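NHL Repeat Region of D. melanogaster Thin (PDB 6D69) forms a six-bladed NHL beta-propeller, the C-terminal part of a RING-finger protein that probably binds zinc and acts as a ubiquitin-protein transferase. Local coordinates at residues D204-R209 and F233-G238; W47-A52 and C94-A99. All coordinates share one frame; numbering follows the deposited sequence.

Contact 1. Residues D204-R209 and F233-G238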
ATOM      1  N   ASP A 204       4.507   5.798  -8.944  1.00 35.14           N
ATOM      2  CA  ASP A 204       4.066   6.165 -10.279  1.00 39.54           C
ATOM      3  C   ASP A 204       4.549   5.057 -11.213  1.00 39.69           C
ATOM      4  O   ASP A 204       5.605   5.147 -11.831  1.00 42.73           O
ATOM      5  CB  ASP A 204       4.646   7.533 -10.628  1.00 38.59           C
ATOM      6  CG  ASP A 204       4.128   8.075 -11.940  1.00 38.65           C
ATOM      7  OD1 ASP A 204       3.177   7.452 -12.496  1.00 35.95           O
ATOM      8  OD2 ASP A 204       4.682   9.117 -12.376  1.00 33.26           O
ATOM      9  N   SER A 205       3.749   3.991 -11.296  1.00 34.82           N
ATOM     10  CA  SER A 205       4.228   2.705 -11.808  1.00 38.98           C
ATOM     11  C   SER A 205       4.960   2.818 -13.143  1.00 35.18           C
ATOM     12  O   SER A 205       6.100   2.367 -13.281  1.00 32.31           O
ATOM     13  CB  SER A 205       3.057   1.734 -11.960  1.00 37.19           C
ATOM     14  OG  SER A 205       3.481   0.549 -12.612  1.00 34.67           O
ATOM     15  N   ASN A 206       4.276   3.325 -14.163  1.00 37.90           N
ATOM     16  CA  ASN A 206       4.799   3.242 -15.511  1.00 38.30           C
ATOM     17  C   ASN A 206       5.833   4.332 -15.796  1.00 40.82           C
ATOM     18  O   ASN A 206       6.651   4.169 -16.712  1.00 41.66           O
ATOM     19  CB  ASN A 206       3.609   3.260 -16.482  1.00 31.82           C
ATOM     20  CG  ASN A 206       2.868   1.910 -16.518  1.00 39.76           C
ATOM     21  OD1 ASN A 206       3.153   1.008 -15.730  1.00 39.99           O
ATOM     22  ND2 ASN A 206       1.909   1.775 -17.432  1.00 42.29           N
ATOM     23  N   ASN A 207       5.865   5.398 -14.999  1.00 37.25           N
ATOM     24  CA  ASN A 207       6.956   6.362 -15.057  1.00 31.88           C
ATOM     25  C   ASN A 207       8.168   5.960 -14.220  1.00 32.85           C
ATOM     26  O   ASN A 207       9.114   6.744 -14.122  1.00 35.29           O
ATOM     27  CB  ASN A 207       6.464   7.743 -14.618  1.00 30.16           C
ATOM     28  CG  ASN A 207       5.685   8.462 -15.697  1.00 35.66           C
ATOM     29  OD1 ASN A 207       6.188   8.652 -16.793  1.00 43.21           O
ATOM     30  ND2 ASN A 207       4.464   8.878 -15.391  1.00 30.94           N
ATOM     31  N   HIS A 208       8.148   4.785 -13.587  1.00 33.13           N
ATOM     32  CA  HIS A 208       9.306   4.208 -12.885  1.00 37.31           C
ATOM     33  C   HIS A 208       9.975   5.194 -11.927  1.00 38.08           C
ATOM     34  O   HIS A 208      11.192   5.406 -11.978  1.00 31.64           O
ATOM     35  CB  HIS A 208      10.322   3.682 -13.892  1.00 37.48           C
ATOM     36  CG  HIS A 208       9.694   2.841 -14.945  1.00 37.95           C
ATOM     37  ND1 HIS A 208       9.210   1.577 -14.695  1.00 36.36           N
ATOM     38  CD2 HIS A 208       9.393   3.116 -16.233  1.00 38.47           C
ATOM     39  CE1 HIS A 208       8.670   1.094 -15.797  1.00 34.58           C
ATOM     40  NE2 HIS A 208       8.769   2.009 -16.746  1.00 38.39           N
ATOM     41  N   ARG A 209       9.169   5.735 -11.005  1.00 33.21           N
ATOM     42  CA  ARG A 209       9.525   6.869 -10.161  1.00 35.20           C
ATOM     43  C   ARG A 209       8.544   6.907  -9.002  1.00 36.22           C
ATOM     44  O   ARG A 209       7.413   6.430  -9.114  1.00 35.17           O
ATOM     45  CB  ARG A 209       9.475   8.229 -10.923  1.00 33.79           C
ATOM     46  CG  ARG A 209       8.100   8.564 -11.535  1.00 37.15           C
ATOM     47  CD  ARG A 209       7.683  10.035 -11.525  1.00 38.85           C
ATOM     48  NE  ARG A 209       8.092  10.807 -12.705  1.00 41.47           N
ATOM     49  CZ  ARG A 209       7.283  11.530 -13.489  1.00 41.39           C
ATOM     50  NH1 ARG A 209       5.985  11.623 -13.284  1.00 37.33           N
ATOM     51  NH2 ARG A 209       7.798  12.177 -14.524  1.00 57.25           N
ATOM     52  N   PHE A 233      14.034   2.093 -10.571  1.00 34.86           N
ATOM     53  CA  PHE A 233      12.849   1.267 -10.456  1.00 39.35           C
ATOM     54  C   PHE A 233      12.452   0.705 -11.809  1.00 40.86           C
ATOM     55  O   PHE A 233      12.686   1.323 -12.856  1.00 39.29           O
ATOM     56  CB  PHE A 233      11.643   2.065  -9.891  1.00 40.85           C
ATOM     57  CG  PHE A 233      11.890   2.695  -8.563  1.00 36.75           C
ATOM     58  CD1 PHE A 233      12.344   1.942  -7.495  1.00 33.76           C
ATOM     59  CD2 PHE A 233      11.651   4.044  -8.385  1.00 34.27           C
ATOM     60  CE1 PHE A 233      12.543   2.516  -6.281  1.00 32.35           C
ATOM     61  CE2 PHE A 233      11.857   4.629  -7.157  1.00 32.09           C
ATOM     62  CZ  PHE A 233      12.304   3.858  -6.111  1.00 32.80           C
ATOM     63  N   LYS A 234      11.837  -0.474 -11.756  1.00 40.34           N
ATOM     64  CA  LYS A 234      11.068  -1.040 -12.859  1.00 38.60           C
ATOM     65  C   LYS A 234       9.687  -1.348 -12.301  1.00 35.40           C
ATOM     66  O   LYS A 234       9.512  -2.337 -11.582  1.00 32.60           O
ATOM     67  CB  LYS A 234      11.709  -2.306 -13.403  1.00 40.25           C
ATOM     68  CG  LYS A 234      13.087  -2.178 -13.914  1.00 46.57           C
ATOM     69  CD  LYS A 234      13.178  -1.383 -15.170  1.00 47.31           C
ATOM     70  CE  LYS A 234      14.622  -1.541 -15.681  1.00 70.50           C
ATOM     71  NZ  LYS A 234      15.010  -0.679 -16.847  1.00 81.49           N
ATOM     72  N   PHE A 235       8.724  -0.491 -12.611  1.00 36.62           N
ATOM     73  CA  PHE A 235       7.328  -0.671 -12.234  1.00 31.73           C
ATOM     74  C   PHE A 235       7.139  -0.752 -10.726  1.00 35.37           C
ATOM     75  O   PHE A 235       6.641  -1.755 -10.204  1.00 36.15           O
ATOM     76  CB  PHE A 235       6.779  -1.906 -12.933  1.00 37.25           C
ATOM     77  CG  PHE A 235       6.815  -1.784 -14.428  1.00 38.23           C
ATOM     78  CD1 PHE A 235       5.872  -0.996 -15.097  1.00 33.53           C
ATOM     79  CD2 PHE A 235       7.818  -2.397 -15.165  1.00 33.86           C
ATOM     80  CE1 PHE A 235       5.917  -0.851 -16.467  1.00 31.73           C
ATOM     81  CE2 PHE A 235       7.860  -2.240 -16.536  1.00 30.85           C
ATOM     82  CZ  PHE A 235       6.910  -1.477 -17.177  1.00 30.30           C
ATOM     83  N   PRO A 236       7.486   0.303  -9.995  1.00 37.27           N
ATOM     84  CA  PRO A 236       7.254   0.293  -8.551  1.00 36.61           C
ATOM     85  C   PRO A 236       5.808  -0.031  -8.206  1.00 35.27           C
ATOM     86  O   PRO A 236       4.866   0.483  -8.817  1.00 33.84           O
ATOM     87  CB  PRO A 236       7.613   1.717  -8.120  1.00 37.43           C
ATOM     88  CG  PRO A 236       7.447   2.562  -9.388  1.00 37.37           C
ATOM     89  CD  PRO A 236       7.903   1.636 -10.482  1.00 34.80           C
ATOM     90  N   ARG A 237       5.643  -0.871  -7.185  1.00 32.74           N
ATOM     91  CA  ARG A 237       4.316  -1.156  -6.653  1.00 34.97           C
ATOM     92  C   ARG A 237       4.198  -0.557  -5.245  1.00 30.55           C
ATOM     93  O   ARG A 237       4.151   0.663  -5.127  1.00 30.93           O
ATOM     94  CB  ARG A 237       4.024  -2.658  -6.715  1.00 29.92           C
ATOM     95  CG  ARG A 237       3.878  -3.210  -8.179  1.00 33.44           C
ATOM     96  CD  ARG A 237       2.443  -3.125  -8.762  1.00 32.30           C
ATOM     97  NE  ARG A 237       2.359  -3.390 -10.191  1.00 35.72           N
ATOM     98  CZ  ARG A 237       2.740  -2.514 -11.120  1.00 38.99           C
ATOM     99  NH1 ARG A 237       3.253  -1.348 -10.779  1.00 37.21           N
ATOM    100  NH2 ARG A 237       2.632  -2.795 -12.401  1.00 36.67           N
ATOM    101  N   GLY A 238       4.161  -1.355  -4.181  1.00 31.56           N
ATOM    102  CA  GLY A 238       3.880  -0.807  -2.855  1.00 29.34           C
ATOM    103  C   GLY A 238       4.886   0.241  -2.400  1.00 29.73           C
ATOM    104  O   GLY A 238       6.082   0.179  -2.698  1.00 28.52           O
TER
HETATM  105  O   HOH W   1       2.468  -1.404 -14.980  1.00 35.57           O
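S205 OG is gripped by two groups: R237 NH1 donates to it from within the guanidinium plane (2.6 Å, N-H...O 161°), while the hydroxyl itself donates to N206 OD1. With OG anti to the backbone N (chi1 173°), the hydroxyl lies beside the rim of the F235 ring and meets the guanidinium at its edge. N206 OD1 also borders that rim, 3.4 Å from F235 CE1, its amide plane nearly perpendicular to the ring. One water, donating to N206 OD1 and accepting from R237 NH2, closes the circuit.

The F235 face belongs to H208. The two rings form a T-shaped stack, planes 80° apart, with H208 CE1 over the middle of the phenyl ring. The neighbouring H208 ND1 takes the backbone N-H of F235 in the imidazole plane (3.0 Å), fixing the ring's rotation. Replacing H208 by alanine is likely to leave the F235 N-H without its acceptor and to uncover the phenyl face that CE1 now covers. S205 O adds a CA-H...O contact with F235 CA, and P236 CD packs on H208 CA at 3.8 Å.

Behind this interface the loop is braced by D204: OD2 accepts from N207 ND2 and forms a salt bridge with R209 NH1 (3.0 Å), while OD1 takes the backbone N of E187. The loop joins strands 199-204 and 209-214 of one propeller blade, and it leans on the start of 236-241, the first strand of the next, where F233 and P236 also pack on V249 of strand 247-251.

Contact 2. Residues W47-A52 and C94-A99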
ATOM      1  N   TRP A  47      -4.297 -14.350  -4.053  1.00 29.45           N
ATOM      2  CA  TRP A  47      -3.317 -13.527  -4.781  1.00 32.18           C
ATOM      3  C   TRP A  47      -3.293 -12.194  -4.074  1.00 33.32           C
ATOM      4  O   TRP A  47      -3.968 -11.241  -4.477  1.00 38.52           O
ATOM      5  CB  TRP A  47      -3.604 -13.409  -6.280  1.00 37.73           C
ATOM      6  CG  TRP A  47      -3.065 -14.551  -7.151  1.00 41.56           C
ATOM      7  CD1 TRP A  47      -1.733 -14.893  -7.396  1.00 39.23           C
ATOM      8  CD2 TRP A  47      -3.849 -15.469  -7.914  1.00 41.33           C
ATOM      9  NE1 TRP A  47      -1.672 -15.981  -8.245  1.00 34.30           N
ATOM     10  CE2 TRP A  47      -2.955 -16.349  -8.578  1.00 39.64           C
ATOM     11  CE3 TRP A  47      -5.218 -15.649  -8.082  1.00 41.06           C
ATOM     12  CZ2 TRP A  47      -3.407 -17.386  -9.387  1.00 40.83           C
ATOM     13  CZ3 TRP A  47      -5.665 -16.681  -8.891  1.00 38.68           C
ATOM     14  CH2 TRP A  47      -4.766 -17.535  -9.522  1.00 42.49           C
ATOM     15  N   PRO A  48      -2.569 -12.109  -2.968  1.00 34.37           N
ATOM     16  CA  PRO A  48      -2.720 -10.938  -2.109  1.00 35.66           C
ATOM     17  C   PRO A  48      -2.091  -9.728  -2.756  1.00 32.96           C
ATOM     18  O   PRO A  48      -1.031  -9.823  -3.381  1.00 30.59           O
ATOM     19  CB  PRO A  48      -1.998 -11.348  -0.826  1.00 31.00           C
ATOM     20  CG  PRO A  48      -0.952 -12.277  -1.269  1.00 29.82           C
ATOM     21  CD  PRO A  48      -1.612 -13.076  -2.389  1.00 31.27           C
ATOM     22  N   ARG A  49      -2.754  -8.583  -2.591  1.00 29.45           N
ATOM     23  CA  ARG A  49      -2.202  -7.348  -3.115  1.00 33.18           C
ATOM     24  C   ARG A  49      -1.866  -6.318  -2.035  1.00 30.90           C
ATOM     25  O   ARG A  49      -0.692  -6.180  -1.672  1.00 27.02           O
ATOM     26  CB  ARG A  49      -3.157  -6.805  -4.172  1.00 35.04           C
ATOM     27  CG  ARG A  49      -3.266  -7.788  -5.393  1.00 33.15           C
ATOM     28  CD  ARG A  49      -3.961  -7.190  -6.645  1.00 40.95           C
ATOM     29  NE  ARG A  49      -4.362  -8.183  -7.660  1.00 44.44           N
ATOM     30  CZ  ARG A  49      -3.654  -8.501  -8.746  1.00 46.99           C
ATOM     31  NH1 ARG A  49      -2.481  -7.914  -8.996  1.00 44.66           N
ATOM     32  NH2 ARG A  49      -4.132  -9.410  -9.597  1.00 59.16           N
ATOM     33  N   GLY A  50      -2.834  -5.558  -1.529  1.00 33.81           N
ATOM     34  CA  GLY A  50      -2.510  -4.528  -0.525  1.00 32.15           C
ATOM     35  C   GLY A  50      -2.227  -5.099   0.871  1.00 32.30           C
ATOM     36  O   GLY A  50      -2.827  -6.085   1.298  1.00 30.65           O
ATOM     37  N   LEU A  51      -1.300  -4.467   1.592  1.00 25.45           N
ATOM     38  CA  LEU A  51      -1.258  -4.693   3.022  1.00 35.97           C
ATOM     39  C   LEU A  51      -0.937  -3.387   3.728  1.00 31.43           C
ATOM     40  O   LEU A  51      -0.377  -2.461   3.156  1.00 29.78           O
ATOM     41  CB  LEU A  51      -0.272  -5.822   3.435  1.00 35.98           C
ATOM     42  CG  LEU A  51       1.210  -5.720   3.152  1.00 28.45           C
ATOM     43  CD1 LEU A  51       1.835  -4.797   4.026  1.00 42.07           C
ATOM     44  CD2 LEU A  51       1.860  -7.044   3.435  1.00 24.91           C
ATOM     45  N   ALA A  52      -1.306  -3.358   5.002  1.00 28.48           N
ATOM     46  CA  ALA A  52      -1.215  -2.196   5.856  1.00 30.74           C
ATOM     47  C   ALA A  52      -0.888  -2.658   7.272  1.00 29.84           C
ATOM     48  O   ALA A  52      -1.060  -3.829   7.621  1.00 29.21           O
ATOM     49  CB  ALA A  52      -2.536  -1.400   5.807  1.00 23.63           C
ATOM     50  N   CYS A  94     -12.720  -7.467  -6.382  1.00 35.26           N
ATOM     51  CA  CYS A  94     -11.332  -7.970  -6.349  1.00 47.57           C
ATOM     52  C   CYS A  94     -10.433  -6.891  -5.730  1.00 47.04           C
ATOM     53  O   CYS A  94      -9.595  -6.267  -6.386  1.00 47.50           O
ATOM     54  CB  CYS A  94     -10.859  -8.450  -7.743  1.00 44.71           C
ATOM     55  SG  CYS A  94      -9.519  -9.732  -7.728  1.00 59.78           S
ATOM     56  N   LEU A  95     -10.586  -6.727  -4.418  1.00 41.59           N
ATOM     57  CA  LEU A  95      -9.994  -5.596  -3.719  1.00 42.27           C
ATOM     58  C   LEU A  95      -8.478  -5.624  -3.804  1.00 38.13           C
ATOM     59  O   LEU A  95      -7.854  -6.687  -3.837  1.00 36.05           O
ATOM     60  CB  LEU A  95     -10.446  -5.580  -2.247  1.00 46.53           C
ATOM     61  CG  LEU A  95     -10.214  -6.741  -1.261  1.00 40.14           C
ATOM     62  CD1 LEU A  95      -8.855  -6.705  -0.805  1.00 45.53           C
ATOM     63  CD2 LEU A  95     -11.074  -6.604  -0.016  1.00 40.27           C
ATOM     64  N   ALA A  96      -7.891  -4.450  -3.858  1.00 35.09           N
ATOM     65  CA  ALA A  96      -6.446  -4.361  -3.927  1.00 39.38           C
ATOM     66  C   ALA A  96      -5.812  -3.587  -2.784  1.00 38.39           C
ATOM     67  O   ALA A  96      -4.770  -3.995  -2.272  1.00 42.97           O
ATOM     68  CB  ALA A  96      -6.067  -3.705  -5.228  1.00 38.85           C
ATOM     69  N   GLY A  97      -6.391  -2.466  -2.392  1.00 35.31           N
ATOM     70  CA  GLY A  97      -5.791  -1.579  -1.416  1.00 35.62           C
ATOM     71  C   GLY A  97      -6.542  -1.649  -0.101  1.00 35.45           C
ATOM     72  O   GLY A  97      -7.749  -1.891  -0.070  1.00 32.41           O
ATOM     73  N   VAL A  98      -5.810  -1.443   0.990  1.00 35.43           N
ATOM     74  CA  VAL A  98      -6.394  -1.437   2.317  1.00 29.73           C
ATOM     75  C   VAL A  98      -5.600  -0.493   3.203  1.00 31.06           C
ATOM     76  O   VAL A  98      -4.434  -0.172   2.934  1.00 25.87           O
ATOM     77  CB  VAL A  98      -6.457  -2.859   2.896  1.00 29.81           C
ATOM     78  CG1 VAL A  98      -5.049  -3.457   3.020  1.00 28.34           C
ATOM     79  CG2 VAL A  98      -7.196  -2.860   4.198  1.00 28.24           C
ATOM     80  N   ALA A  99      -6.268  -0.011   4.247  1.00 30.15           N
ATOM     81  CA  ALA A  99      -5.666   0.929   5.168  1.00 29.52           C
ATOM     82  C   ALA A  99      -6.494   0.959   6.441  1.00 33.26           C
ATOM     83  O   ALA A  99      -7.636   0.485   6.478  1.00 29.60           O
ATOM     84  CB  ALA A  99      -5.566   2.317   4.544  1.00 30.35           C
TER
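G50 faces A96 and G97 with nothing but backbone, and the G50 and G97 CA atoms come within 4.5 Å. This buried glycine, set against A96 and G97, is the tight part of the contact. Next to it V98 CG1, held between its own backbone N and carbonyl carbon (chi1 61°), reaches over to G50 O at 3.8 Å and to L51 CA at 4.0 Å. A52 follows, its CB lying 3.7 Å from V98 O and 4.3 Å from V98 CG1.

These are the first strands of two successive blades of the NHL beta-propeller, 51-53 and 97-100. From R49 to A52 and from A96 to A99 the two chains run in the same direction, 1° apart, and V98 also packs on V60 and A62 of strand 59-63, so it fits into the seam between the blades.

R49 is on the more open side. Its CB rests 3.8 Å from A96 O and R49 CD passes A96 CB at 4.3 Å, but the extended chain carries the guanidinium of this partly exposed residue onward to a salt bridge with E284. L51 turns from the seam to L295 and C297 of strand 294-298, in the sixth blade.

Both contacts are seams between consecutive blades of the same propeller, but they share no sheet. Contact 2 comes first along the chain, joining the first blade (strands 51-53 to 78-85) to the second (97-100 to 125-129); contact 1 follows in series, joining the fourth (192-194 to 219-223) to the fifth (236-241 to 266-273). Their centres are about 17 Å apart and their nearest atoms about 7 Å, without touching. Contact 2 sits closer to the chain centre, inner strand against inner strand, whereas contact 1 involves a loop between strands. These two seams are thus built differently, and strand 33-36 completes the last blade beside 303-306, closing the circle.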